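Local coordinates for substrate-binding protein (Synechococcus sp., PDB 6WPN), which probably binds a sugar or oligosaccharide in the periplasm as the substrate-binding protein of a transport system, at residues R144-G150 with V281-P287; L268-Q272 with A360-I364; E350-E354 with R365-L369; L152-L158 with S174-T179. All blocks are in the same frame, centred on the assembly; numbering follows the deposited sequence.

Contact 1. Residues R144-G150 with V281-P287; sequences RLSLVNG and VTTPQPP
Ser-146 and Gln-285 form an antiparallel hydrogen-bonded pair: Ser-146 N reaches Gln-285 O at 2.8 Å and 167°, approaching from above the carbonyl plane, while the return bond from Gln-285 N to Ser-146 O is bent and weak. Val-148 and Thr-283 make the next such pair with two nearly straight bonds, Val-148 N to Thr-283 O and Thr-283 N to Val-148 O, each 3.1 Å. The series closes where Gly-150 N meets Val-281 O at 2.8 Å, nearly along the C=O axis. Ser-146 OG lies 3.0 Å from Pro-286 O. At the far end Asn-149 lies alongside Val-281 with Asn-149 OD1 3.6 Å from Val-281 CG2; the same OD1 accepts from Leu-152 N, making Asn-149 the N-cap of the helix that follows.

Side chains alternate between the two faces. On the face of Ser-146, Val-148, Thr-283 and Gln-285, the glutamine CG stands beside its backbone N (chi1 -65°), which puts Gln-285 CG against Val-148 CG2 at 3.8 Å; the bend at chi2 then leads the amide away. On the face of Leu-147, Thr-282 and Pro-284, Leu-145 CD1 also comes obliquely to Pro-284 CB, 4.1 Å away, and helices 265-274 and 359-374 pack over the group. Pro-284 sits opposite Leu-147 in a non-hydrogen-bonded pair, where its missing N-H costs this pairing nothing. Leu-147 turns its backbone bonds to Leu-261 on its other side, placing strand 137-149 between two antiparallel neighbours in the helix-flanked sheet of a periplasmic binding protein lobe.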
loop_
_atom_site.group_PDB
_atom_site.type_symbol
_atom_site.label_atom_id
_atom_site.label_comp_id
_atom_site.label_asym_id
_atom_site.label_seq_id
_atom_site.Cartn_x
_atom_site.Cartn_y
_atom_site.Cartn_z
ATOM N N ARG A 144 -5.047 5.277 -1.206
ATOM C CA ARG A 144 -5.318 5.206 -2.636
ATOM C C ARG A 144 -6.782 5.509 -2.931
ATOM O O ARG A 144 -7.684 5.075 -2.209
ATOM C CB ARG A 144 -4.928 3.843 -3.203
ATOM C CG ARG A 144 -5.764 2.688 -2.729
ATOM C CD ARG A 144 -5.346 1.409 -3.427
ATOM N NE ARG A 144 -6.065 0.270 -2.879
ATOM C CZ ARG A 144 -5.603 -0.504 -1.902
ATOM N NH1 ARG A 144 -4.407 -0.270 -1.376
ATOM N NH2 ARG A 144 -6.332 -1.521 -1.458
ATOM N N LEU A 145 -7.010 6.293 -3.976
ATOM C CA LEU A 145 -8.348 6.676 -4.392
ATOM C C LEU A 145 -8.780 5.867 -5.613
ATOM O O LEU A 145 -8.057 5.005 -6.116
ATOM C CB LEU A 145 -8.394 8.173 -4.689
ATOM C CG LEU A 145 -7.800 9.092 -3.619
ATOM C CD1 LEU A 145 -7.664 10.499 -4.164
ATOM C CD2 LEU A 145 -8.642 9.075 -2.355
ATOM N N SER A 146 -9.993 6.142 -6.084
ATOM C CA SER A 146 -10.497 5.606 -7.345
ATOM C C SER A 146 -10.369 6.694 -8.405
ATOM O O SER A 146 -11.088 7.694 -8.359
ATOM C CB SER A 146 -11.946 5.140 -7.218
ATOM O OG SER A 146 -12.051 4.002 -6.384
ATOM N N LEU A 147 -9.422 6.528 -9.325
ATOM C CA LEU A 147 -9.327 7.416 -10.479
ATOM C C LEU A 147 -10.300 6.936 -11.551
ATOM O O LEU A 147 -10.121 5.856 -12.122
ATOM C CB LEU A 147 -7.896 7.464 -11.000
ATOM C CG LEU A 147 -6.858 7.901 -9.963
ATOM C CD1 LEU A 147 -5.472 8.001 -10.587
ATOM C CD2 LEU A 147 -7.255 9.220 -9.320
ATOM N N VAL A 148 -11.348 7.715 -11.811
ATOM C CA VAL A 148 -12.454 7.289 -12.664
ATOM C C VAL A 148 -12.393 8.037 -13.990
ATOM O O VAL A 148 -12.380 9.275 -14.015
ATOM C CB VAL A 148 -13.806 7.517 -11.969
ATOM C CG1 VAL A 148 -14.950 7.252 -12.925
ATOM C CG2 VAL A 148 -13.906 6.623 -10.748
ATOM N N ASN A 149 -12.375 7.286 -15.087
ATOM C CA ASN A 149 -12.477 7.859 -16.427
ATOM C C ASN A 149 -13.936 8.224 -16.681
ATOM O O ASN A 149 -14.755 7.363 -17.017
ATOM C CB ASN A 149 -11.958 6.875 -17.468
ATOM C CG ASN A 149 -11.877 7.480 -18.857
ATOM O OD1 ASN A 149 -12.830 8.079 -19.348
ATOM N ND2 ASN A 149 -10.729 7.318 -19.501
ATOM N N GLY A 150 -14.262 9.511 -16.531
ATOM C CA GLY A 150 -15.644 9.940 -16.673
ATOM C C GLY A 150 -16.163 9.807 -18.087
ATOM O O GLY A 150 -17.368 9.652 -18.304
ATOM N N VAL A 281 -10.446 14.025 -18.413
ATOM C CA VAL A 281 -11.725 13.392 -18.111
ATOM C C VAL A 281 -11.637 12.510 -16.871
ATOM O O VAL A 281 -12.532 11.696 -16.628
ATOM C CB VAL A 281 -12.254 12.590 -19.313
ATOM C CG1 VAL A 281 -12.362 13.486 -20.540
ATOM C CG2 VAL A 281 -11.364 11.387 -19.596
ATOM N N THR A 282 -10.563 12.635 -16.096
ATOM C CA THR A 282 -10.368 11.869 -14.872
ATOM C C THR A 282 -10.848 12.666 -13.664
ATOM O O THR A 282 -10.543 13.857 -13.542
ATOM C CB THR A 282 -8.889 11.517 -14.701
ATOM O OG1 THR A 282 -8.465 10.670 -15.776
ATOM C CG2 THR A 282 -8.645 10.819 -13.368
ATOM N N THR A 283 -11.597 12.012 -12.773
ATOM C CA THR A 283 -11.992 12.626 -11.511
ATOM C C THR A 283 -11.622 11.693 -10.364
ATOM O O THR A 283 -11.899 10.484 -10.434
ATOM C CB THR A 283 -13.491 12.938 -11.465
ATOM O OG1 THR A 283 -14.231 11.735 -11.690
ATOM C CG2 THR A 283 -13.859 13.974 -12.520
ATOM N N PRO A 284 -11.003 12.200 -9.301
ATOM C CA PRO A 284 -10.723 11.344 -8.143
ATOM C C PRO A 284 -12.002 11.051 -7.372
ATOM O O PRO A 284 -12.874 11.912 -7.233
ATOM C CB PRO A 284 -9.742 12.180 -7.310
ATOM C CG PRO A 284 -9.282 13.291 -8.229
ATOM C CD PRO A 284 -10.414 13.540 -9.157
ATOM N N GLN A 285 -12.107 9.825 -6.877
ATOM C CA GLN A 285 -13.286 9.341 -6.175
ATOM C C GLN A 285 -12.849 8.496 -4.987
ATOM O O GLN A 285 -11.699 8.048 -4.928
ATOM C CB GLN A 285 -14.193 8.518 -7.104
ATOM C CG GLN A 285 -14.812 9.314 -8.246
ATOM C CD GLN A 285 -15.819 10.347 -7.774
ATOM O OE1 GLN A 285 -16.532 10.137 -6.795
ATOM N NE2 GLN A 285 -15.879 11.477 -8.471
ATOM N N PRO A 286 -13.734 8.284 -4.015
ATOM C CA PRO A 286 -13.367 7.459 -2.867
ATOM C C PRO A 286 -13.014 6.055 -3.305
ATOM O O PRO A 286 -13.550 5.538 -4.304
ATOM C CB PRO A 286 -14.638 7.474 -2.004
ATOM C CG PRO A 286 -15.325 8.739 -2.376
ATOM C CD PRO A 286 -15.046 8.936 -3.834
ATOM N N PRO A 287 -12.114 5.388 -2.585
ATOM C CA PRO A 287 -11.746 4.020 -2.953
ATOM C C PRO A 287 -12.901 3.065 -2.709
ATOM O O PRO A 287 -13.836 3.352 -1.957
ATOM C CB PRO A 287 -10.569 3.703 -2.028
ATOM C CG PRO A 287 -10.816 4.566 -0.827
ATOM C CD PRO A 287 -11.431 5.834 -1.358
#

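Contact 2. Residues L268-Q272 with A360-I364; sequences LRSIQ and AEAQI
Gln-272 reaches across to Ala-360 and Gln-363 with one amide nitrogen. Gln-272 NE2 donates to Gln-363 OE1 at 2.9 Å, in the carbonyl plane and on a lone pair, the two amides nearly coplanar as their side chains slide past each other in opposite directions. It also donates to Ala-360 O, again 2.9 Å away but tilted from that carbonyl plane; Ile-364 N, bonding within its own helix, reaches the same oxygen from the opposite face. Segments 268-272 and 360-364 run nearly antiparallel, their axes 10.4 Å apart at closest approach.

Packing is tightest on the inner side, where Leu-268 and Ile-364 are buried. Leu-268 stands with CG anti to its N (chi1 -171°), which brings Leu-268 CG to 3.7 Å from Ile-364 CD1, while the Leu-268 side chain crosses that of Gln-363 at about a right angle, its CD2 touching Gln-363 CG, also at 3.7 Å. Between these apolar groups and the amide, Ile-364 CG1 comes to 3.3 Å from Gln-272 NE2.

The outer side is looser. Arg-269, deposited in two conformers, bends at chi2 and chi3 in one of them and lays a guanidinium face over Ile-364 CG1, 3.7 Å from Arg-269 CZ. The weak bond from Arg-269 NH1 to Gln-272 OE1 rests on one conformer and is therefore doubtful. Glu-361 offers Arg-269 only its aliphatic CG, and the charged ends stand apart.

Gln-363 NE2 is held by Ala-279 O, which fixes the flip of its amide and leaves OE1 turned to Gln-272. Neutral amide bonds, rather than a salt bridge, thus give this helix pair its specific polar link.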
loop_
_atom_site.group_PDB
_atom_site.type_symbol
_atom_site.label_atom_id
_atom_site.label_comp_id
_atom_site.label_asym_id
_atom_site.label_seq_id
_atom_site.Cartn_x
_atom_site.Cartn_y
_atom_site.Cartn_z
ATOM N N LEU A 268 -1.467 10.653 -10.429
ATOM C CA LEU A 268 -2.319 11.503 -11.249
ATOM C C LEU A 268 -1.510 12.551 -12.004
ATOM O O LEU A 268 -1.868 12.910 -13.132
ATOM C CB LEU A 268 -3.397 12.153 -10.380
ATOM C CG LEU A 268 -4.532 12.921 -11.063
ATOM C CD1 LEU A 268 -5.087 12.168 -12.267
ATOM C CD2 LEU A 268 -5.632 13.204 -10.052
ATOM N N ARG A 269 -0.416 13.047 -11.418
ATOM C CA ARG A 269 0.387 14.052 -12.112
ATOM C C ARG A 269 1.118 13.451 -13.307
ATOM O O ARG A 269 1.279 14.115 -14.339
ATOM C CB ARG A 269 1.380 14.708 -11.149
ATOM C CG ARG A 269 2.233 15.813 -11.784
ATOM C CD ARG A 269 1.456 17.125 -11.980
ATOM N NE ARG A 269 1.404 17.934 -10.761
ATOM C CZ ARG A 269 0.768 19.098 -10.652
ATOM N NH1 ARG A 269 0.114 19.605 -11.689
ATOM N NH2 ARG A 269 0.780 19.756 -9.499
ATOM N N SER A 270 1.566 12.197 -13.198
ATOM C CA SER A 270 2.202 11.558 -14.344
ATOM C C SER A 270 1.180 11.206 -15.417
ATOM O O SER A 270 1.510 11.212 -16.608
ATOM C CB SER A 270 2.983 10.319 -13.905
ATOM O OG SER A 270 2.162 9.434 -13.174
ATOM N N ILE A 271 -0.063 10.917 -15.025
ATOM C CA ILE A 271 -1.132 10.773 -16.009
ATOM C C ILE A 271 -1.338 12.087 -16.747
ATOM O O ILE A 271 -1.540 12.109 -17.967
ATOM C CB ILE A 271 -2.434 10.309 -15.330
ATOM C CG1 ILE A 271 -2.287 8.898 -14.773
ATOM C CG2 ILE A 271 -3.608 10.375 -16.302
ATOM C CD1 ILE A 271 -3.543 8.414 -14.069
ATOM N N GLN A 272 -1.313 13.204 -16.012
ATOM C CA GLN A 272 -1.495 14.508 -16.637
ATOM C C GLN A 272 -0.447 14.748 -17.711
ATOM O O GLN A 272 -0.762 15.252 -18.794
ATOM C CB GLN A 272 -1.439 15.617 -15.586
ATOM C CG GLN A 272 -2.660 15.694 -14.692
ATOM C CD GLN A 272 -2.535 16.761 -13.619
ATOM O OE1 GLN A 272 -1.516 17.442 -13.517
ATOM N NE2 GLN A 272 -3.584 16.924 -12.827
ATOM N N ALA A 360 -5.292 21.570 -14.009
ATOM C CA ALA A 360 -4.423 20.451 -13.650
ATOM C C ALA A 360 -4.039 20.501 -12.176
ATOM O O ALA A 360 -4.109 19.488 -11.467
ATOM C CB ALA A 360 -3.174 20.450 -14.533
ATOM N N GLU A 361 -3.612 21.670 -11.698
ATOM C CA GLU A 361 -3.309 21.811 -10.279
ATOM C C GLU A 361 -4.554 21.626 -9.424
ATOM O O GLU A 361 -4.470 21.091 -8.313
ATOM C CB GLU A 361 -2.685 23.177 -10.002
ATOM C CG GLU A 361 -1.272 23.339 -10.529
ATOM C CD GLU A 361 -0.672 24.678 -10.151
ATOM O OE1 GLU A 361 -1.082 25.243 -9.112
ATOM O OE2 GLU A 361 0.208 25.171 -10.890
ATOM N N ALA A 362 -5.713 22.061 -9.924
ATOM C CA ALA A 362 -6.959 21.868 -9.191
ATOM C C ALA A 362 -7.294 20.388 -9.064
ATOM O O ALA A 362 -7.723 19.933 -7.996
ATOM C CB ALA A 362 -8.095 22.629 -9.875
ATOM N N GLN A 363 -7.096 19.624 -10.140
ATOM C CA GLN A 363 -7.309 18.182 -10.084
ATOM C C GLN A 363 -6.395 17.527 -9.054
ATOM O O GLN A 363 -6.840 16.685 -8.264
ATOM C CB GLN A 363 -7.085 17.576 -11.469
ATOM C CG GLN A 363 -7.435 16.105 -11.578
ATOM C CD GLN A 363 -7.214 15.578 -12.979
ATOM O OE1 GLN A 363 -6.154 15.784 -13.569
ATOM N NE2 GLN A 363 -8.223 14.914 -13.531
ATOM N N ILE A 364 -5.111 17.903 -9.047
ATOM C CA ILE A 364 -4.163 17.325 -8.093
ATOM C C ILE A 364 -4.547 17.705 -6.671
ATOM O O ILE A 364 -4.429 16.901 -5.738
ATOM C CB ILE A 364 -2.725 17.775 -8.420
ATOM C CG1 ILE A 364 -2.271 17.209 -9.766
ATOM C CG2 ILE A 364 -1.768 17.371 -7.308
ATOM C CD1 ILE A 364 -2.460 15.720 -9.897
#

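Contact 3. Residues E350-E354 with R365-L369; sequences ELEVE and RDARL
Arg-365 and Leu-351 join a helix end to a helix flank in a surface contact: the last turn of helix 341-352, with the chain just beyond it, lies against the side of helix 359-374, after a short connection. Arg-365 extends with CG anti to its N (chi1 -175°) and then bends at chi2 (-94°), bringing an edge of the guanidinium to the carbonyl end of the first helix. Both Arg-365 NE and Arg-365 NH2 lie 2.8 Å from Leu-351 O and share it through bent, weak bonds. Glu-352 O lies at the same edge, in the plane, 3.3 Å from Arg-365 NH2. With a leucine in place of Arg-365, Leu-351 O would probably be left without either of these side-chain donors, and the helix end with one positive charge fewer beside it.

Glu-354 runs past Arg-365 in the opposite direction and lays its carboxylate on the aliphatic part of the arm, Glu-354 OE1 3.4 Å from Arg-365 CG. Leu-351 does most of the apolar work. Its CB meets Leu-369 CD1 at 3.8 Å, and Leu-351 CD2 stands over the centre of one face of the Arg-368 guanidinium, 3.8 Å from Arg-368 CZ. Glu-350 turns elsewhere, to a salt bridge with Arg-332.

Glu-354 OE1 is 4.6 Å from Arg-368 NH1, well out of that guanidinium plane, so any attraction is probably one of charge alone, with no N-H directed at the oxygen. Positive arms from helix 359-374 thus face carbonyls and carboxylates at the end of helix 341-352, a complementarity likely to favour this seating electrostatically.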
loop_
_atom_site.group_PDB
_atom_site.type_symbol
_atom_site.label_atom_id
_atom_site.label_comp_id
_atom_site.label_asym_id
_atom_site.label_seq_id
_atom_site.Cartn_x
_atom_site.Cartn_y
_atom_site.Cartn_z
ATOM N N GLU A 350 -2.758 23.662 4.080
ATOM C CA GLU A 350 -2.358 24.170 2.772
ATOM C C GLU A 350 -3.353 23.764 1.695
ATOM O O GLU A 350 -3.660 24.550 0.791
ATOM C CB GLU A 350 -0.949 23.689 2.432
ATOM C CG GLU A 350 0.117 24.333 3.307
ATOM C CD GLU A 350 1.443 23.596 3.277
ATOM O OE1 GLU A 350 1.590 22.652 2.469
ATOM O OE2 GLU A 350 2.340 23.963 4.070
ATOM N N LEU A 351 -3.900 22.553 1.796
ATOM C CA LEU A 351 -4.853 22.094 0.792
ATOM C C LEU A 351 -6.164 22.873 0.871
ATOM O O LEU A 351 -6.765 23.186 -0.162
ATOM C CB LEU A 351 -5.110 20.598 0.960
ATOM C CG LEU A 351 -3.914 19.720 0.603
ATOM C CD1 LEU A 351 -4.156 18.261 0.994
ATOM C CD2 LEU A 351 -3.605 19.849 -0.881
ATOM N N GLU A 352 -6.619 23.193 2.085
ATOM C CA GLU A 352 -7.901 23.871 2.241
ATOM C C GLU A 352 -7.884 25.291 1.690
ATOM O O GLU A 352 -8.943 25.811 1.325
ATOM C CB GLU A 352 -8.307 23.906 3.719
ATOM C CG GLU A 352 -8.796 22.580 4.293
ATOM C CD GLU A 352 -8.890 22.592 5.815
ATOM O OE1 GLU A 352 -8.484 23.598 6.438
ATOM O OE2 GLU A 352 -9.369 21.592 6.393
ATOM N N VAL A 353 -6.710 25.921 1.602
ATOM C CA VAL A 353 -6.581 27.299 1.154
ATOM C C VAL A 353 -5.720 27.425 -0.096
ATOM O O VAL A 353 -5.324 28.532 -0.461
ATOM C CB VAL A 353 -6.027 28.196 2.278
ATOM C CG1 VAL A 353 -6.941 28.139 3.478
ATOM C CG2 VAL A 353 -4.626 27.757 2.654
ATOM N N GLU A 354 -5.422 26.316 -0.764
ATOM C CA GLU A 354 -4.629 26.389 -1.980
ATOM C C GLU A 354 -5.471 26.978 -3.104
ATOM O O GLU A 354 -6.652 26.655 -3.250
ATOM C CB GLU A 354 -4.111 25.002 -2.365
ATOM C CG GLU A 354 -3.457 24.950 -3.733
ATOM C CD GLU A 354 -3.023 23.553 -4.131
ATOM O OE1 GLU A 354 -2.987 22.660 -3.259
ATOM O OE2 GLU A 354 -2.730 23.346 -5.328
ATOM N N ARG A 365 -5.014 18.938 -6.487
ATOM C CA ARG A 365 -5.464 19.372 -5.174
ATOM C C ARG A 365 -6.698 18.588 -4.736
ATOM O O ARG A 365 -6.800 18.189 -3.570
ATOM C CB ARG A 365 -5.730 20.880 -5.208
ATOM C CG ARG A 365 -6.099 21.517 -3.884
ATOM C CD ARG A 365 -7.597 21.582 -3.716
ATOM N NE ARG A 365 -7.976 22.436 -2.598
ATOM C CZ ARG A 365 -8.583 23.610 -2.731
ATOM N NH1 ARG A 365 -8.882 24.066 -3.944
ATOM N NH2 ARG A 365 -8.900 24.321 -1.654
ATOM N N ASP A 366 -7.635 18.345 -5.663
ATOM C CA ASP A 366 -8.823 17.556 -5.344
ATOM C C ASP A 366 -8.454 16.150 -4.891
ATOM O O ASP A 366 -9.076 15.600 -3.973
ATOM C CB ASP A 366 -9.761 17.472 -6.550
ATOM C CG ASP A 366 -10.317 18.821 -6.970
ATOM O OD1 ASP A 366 -10.349 19.753 -6.132
ATOM O OD2 ASP A 366 -10.737 18.940 -8.145
ATOM N N ALA A 367 -7.458 15.541 -5.538
ATOM C CA ALA A 367 -7.076 14.183 -5.174
ATOM C C ALA A 367 -6.395 14.153 -3.812
ATOM O O ALA A 367 -6.728 13.319 -2.963
ATOM C CB ALA A 367 -6.171 13.593 -6.253
ATOM N N ARG A 368 -5.452 15.070 -3.574
ATOM C CA ARG A 368 -4.755 15.082 -2.288
ATOM C C ARG A 368 -5.718 15.364 -1.141
ATOM O O ARG A 368 -5.590 14.787 -0.055
ATOM C CB ARG A 368 -3.632 16.120 -2.296
ATOM C CG ARG A 368 -2.499 15.848 -3.266
ATOM C CD ARG A 368 -1.496 16.984 -3.222
ATOM N NE ARG A 368 -0.899 17.094 -1.894
ATOM C CZ ARG A 368 -0.257 18.165 -1.445
ATOM N NH1 ARG A 368 -0.127 19.241 -2.213
ATOM N NH2 ARG A 368 0.246 18.163 -0.217
ATOM N N LEU A 369 -6.697 16.240 -1.370
ATOM C CA LEU A 369 -7.659 16.566 -0.324
ATOM C C LEU A 369 -8.575 15.387 -0.032
ATOM O O LEU A 369 -8.944 15.152 1.125
ATOM C CB LEU A 369 -8.479 17.787 -0.735
ATOM C CG LEU A 369 -9.319 18.437 0.359
ATOM C CD1 LEU A 369 -8.431 18.832 1.520
ATOM C CD2 LEU A 369 -10.045 19.644 -0.203
#

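Contact 4. Residues L152-L158 with S174-T179; sequences LLRQAGL and SIRERT
Ala-156 pushes its methyl into the notch between Ile-175 and Thr-179, with Ala-156 CB 3.6 Å from both Ile-175 CD1 and Thr-179 CG2. In return, the tip of Ile-175 fills a hollow walled by Leu-153, Ala-156 and Leu-158: Ile-175 CD1 lies 3.8 Å from Leu-153 CD2 and 3.7 Å from Leu-158 CD1. Leu-158 then leans onto Ser-174, resting both its methyls against the serine CB.

The hollow owes its form to the way helix 150-155 ends. Gly-157, with positive phi (73°), closes a Schellman motif in which Gly-157 N and Leu-158 N bond back into the last turn, and the chain folds Leu-158 round toward helix 168-179. A beta carbon at Gly-157 would run into Arg-178 NH1. Arg-178 bends at chi3 to drape over this turn, one guanidinium face above the Gly-157 backbone, with Arg-178 CD pressed to 3.1 Å from Ala-156 O.

Farther along, Thr-179 OG1 sits between the backbone N and the carbonyl carbon (chi1 74°), which turns CG2 anti to that carbon and into a wedge between Gln-155 CG, 3.6 Å from Thr-179 CG2, and Ala-156 N, 3.5 Å from it. A serine at Thr-179, lacking this methyl, would probably open a gap beside Ala-156 and free the extended arm of Gln-155 to shift. Thr-179 OG1 donates to Ile-175 O one turn back and accepts from Arg-181 N, which helps to fix the turn of the side chain.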
loop_
_atom_site.group_PDB
_atom_site.type_symbol
_atom_site.label_atom_id
_atom_site.label_comp_id
_atom_site.label_asym_id
_atom_site.label_seq_id
_atom_site.Cartn_x
_atom_site.Cartn_y
_atom_site.Cartn_z
ATOM N N LEU A 152 -15.458 7.313 -20.220
ATOM C CA LEU A 152 -15.906 5.934 -20.382
ATOM C C LEU A 152 -17.238 5.701 -19.680
ATOM O O LEU A 152 -18.065 4.924 -20.168
ATOM C CB LEU A 152 -14.849 4.955 -19.856
ATOM C CG LEU A 152 -13.568 4.757 -20.671
ATOM C CD1 LEU A 152 -12.616 3.789 -19.977
ATOM C CD2 LEU A 152 -13.894 4.255 -22.068
ATOM N N LEU A 153 -17.474 6.375 -18.553
ATOM C CA LEU A 153 -18.742 6.215 -17.850
ATOM C C LEU A 153 -19.904 6.709 -18.701
ATOM O O LEU A 153 -20.937 6.037 -18.811
ATOM C CB LEU A 153 -18.715 6.967 -16.520
ATOM C CG LEU A 153 -17.952 6.359 -15.347
ATOM C CD1 LEU A 153 -18.315 7.113 -14.087
ATOM C CD2 LEU A 153 -18.266 4.880 -15.199
ATOM N N ARG A 154 -19.757 7.886 -19.314
ATOM C CA ARG A 154 -20.815 8.386 -20.187
ATOM C C ARG A 154 -21.032 7.473 -21.395
ATOM O O ARG A 154 -22.173 7.280 -21.834
ATOM C CB ARG A 154 -20.501 9.811 -20.647
ATOM C CG ARG A 154 -20.714 10.888 -19.582
ATOM C CD ARG A 154 -20.573 12.293 -20.163
ATOM N NE ARG A 154 -19.188 12.629 -20.490
ATOM C CZ ARG A 154 -18.660 12.536 -21.707
ATOM N NH1 ARG A 154 -19.393 12.104 -22.726
ATOM N NH2 ARG A 154 -17.387 12.865 -21.904
ATOM N N GLN A 155 -19.953 6.902 -21.947
ATOM C CA GLN A 155 -20.099 5.943 -23.040
ATOM C C GLN A 155 -20.864 4.700 -22.588
ATOM O O GLN A 155 -21.644 4.134 -23.360
ATOM C CB GLN A 155 -18.715 5.566 -23.600
ATOM C CG GLN A 155 -18.771 4.640 -24.810
ATOM C CD GLN A 155 -17.400 4.337 -25.384
ATOM O OE1 GLN A 155 -16.379 4.708 -24.780
ATOM N NE2 GLN A 155 -17.351 3.641 -26.496
ATOM N N ALA A 156 -20.704 4.289 -21.332
ATOM C CA ALA A 156 -21.436 3.140 -20.810
ATOM C C ALA A 156 -22.829 3.489 -20.292
ATOM O O ALA A 156 -23.547 2.595 -19.824
ATOM C CB ALA A 156 -20.629 2.489 -19.693
ATOM N N GLY A 157 -23.238 4.753 -20.379
ATOM C CA GLY A 157 -24.529 5.131 -19.849
ATOM C C GLY A 157 -24.552 5.160 -18.342
ATOM O O GLY A 157 -25.574 4.824 -17.739
ATOM N N LEU A 158 -23.439 5.526 -17.713
ATOM C CA LEU A 158 -23.336 5.596 -16.266
ATOM C C LEU A 158 -22.993 7.020 -15.855
ATOM O O LEU A 158 -22.347 7.761 -16.602
ATOM C CB LEU A 158 -22.278 4.631 -15.734
ATOM C CG LEU A 158 -22.447 3.180 -16.170
ATOM C CD1 LEU A 158 -21.249 2.344 -15.718
ATOM C CD2 LEU A 158 -23.738 2.614 -15.610
ATOM N N SER A 174 -21.799 -3.198 -17.152
ATOM C CA SER A 174 -22.215 -2.062 -17.972
ATOM C C SER A 174 -21.047 -1.501 -18.772
ATOM O O SER A 174 -21.213 -1.110 -19.934
ATOM C CB SER A 174 -22.830 -0.968 -17.094
ATOM O OG SER A 174 -24.129 -1.328 -16.658
ATOM N N ILE A 175 -19.853 -1.477 -18.179
ATOM C CA ILE A 175 -18.685 -1.001 -18.912
ATOM C C ILE A 175 -18.294 -1.996 -19.999
ATOM O O ILE A 175 -17.979 -1.606 -21.131
ATOM C CB ILE A 175 -17.516 -0.742 -17.944
ATOM C CG1 ILE A 175 -17.906 0.273 -16.861
ATOM C CG2 ILE A 175 -16.287 -0.270 -18.712
ATOM C CD1 ILE A 175 -17.961 1.703 -17.337
ATOM N N ARG A 176 -18.350 -3.296 -19.690
ATOM C CA ARG A 176 -17.877 -4.307 -20.630
ATOM C C ARG A 176 -18.734 -4.359 -21.881
ATOM O O ARG A 176 -18.208 -4.413 -22.996
ATOM C CB ARG A 176 -17.862 -5.688 -19.969
ATOM C CG ARG A 176 -16.549 -6.061 -19.330
ATOM C CD ARG A 176 -15.410 -5.824 -20.293
ATOM N NE ARG A 176 -15.134 -6.980 -21.134
ATOM C CZ ARG A 176 -14.386 -6.939 -22.232
ATOM N NH1 ARG A 176 -13.849 -5.793 -22.629
ATOM N NH2 ARG A 176 -14.176 -8.046 -22.932
ATOM N N GLU A 177 -20.049 -4.297 -21.723
ATOM C CA GLU A 177 -20.929 -4.549 -22.852
ATOM C C GLU A 177 -21.220 -3.301 -23.667
ATOM O O GLU A 177 -21.395 -3.399 -24.886
ATOM C CB GLU A 177 -22.240 -5.168 -22.358
ATOM C CG GLU A 177 -22.044 -6.503 -21.652
ATOM C CD GLU A 177 -23.337 -7.083 -21.099
ATOM O OE1 GLU A 177 -24.399 -6.439 -21.246
ATOM O OE2 GLU A 177 -23.288 -8.188 -20.516
ATOM N N ARG A 178 -21.250 -2.126 -23.040
ATOM C CA ARG A 178 -21.588 -0.918 -23.778
ATOM C C ARG A 178 -20.371 -0.186 -24.327
ATOM O O ARG A 178 -20.506 0.544 -25.315
ATOM C CB ARG A 178 -22.423 0.026 -22.903
ATOM C CG ARG A 178 -23.727 -0.604 -22.419
ATOM C CD ARG A 178 -24.655 0.394 -21.735
ATOM N NE ARG A 178 -25.306 1.293 -22.691
ATOM C CZ ARG A 178 -26.277 2.152 -22.381
ATOM N NH1 ARG A 178 -26.723 2.237 -21.134
ATOM N NH2 ARG A 178 -26.807 2.927 -23.317
ATOM N N THR A 179 -19.184 -0.388 -23.748
ATOM C CA THR A 179 -17.974 0.258 -24.240
ATOM C C THR A 179 -16.900 -0.710 -24.692
ATOM O O THR A 179 -15.969 -0.284 -25.385
ATOM C CB THR A 179 -17.343 1.151 -23.163
ATOM O OG1 THR A 179 -16.714 0.318 -22.187
ATOM C CG2 THR A 179 -18.393 1.990 -22.475
#

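How the contacts relate
Contacts 1, 2 and 3 form one continuous patch, with centres about 12 Å apart for contacts 1 and 2 and for contacts 2 and 3. Helix 359-374 serves both contacts 2 and 3, and it packs with helix 265-274 on one face of the sheet in contact 1. Contact 4 lies past the end of strand 137-149, which runs directly into helix 150-155, about 16 Å from contact 1 centre to centre, and touches it where Val-148 meets Leu-153. Its centre is about 24 Å from that of contact 2 and about 30 Å from that of contact 3, touching neither. Along the chain contact 4 falls between the two strands of contact 1, while contacts 1 and 2 interleave, as do 2 and 3, tying distant parts of the sequence into one lobe.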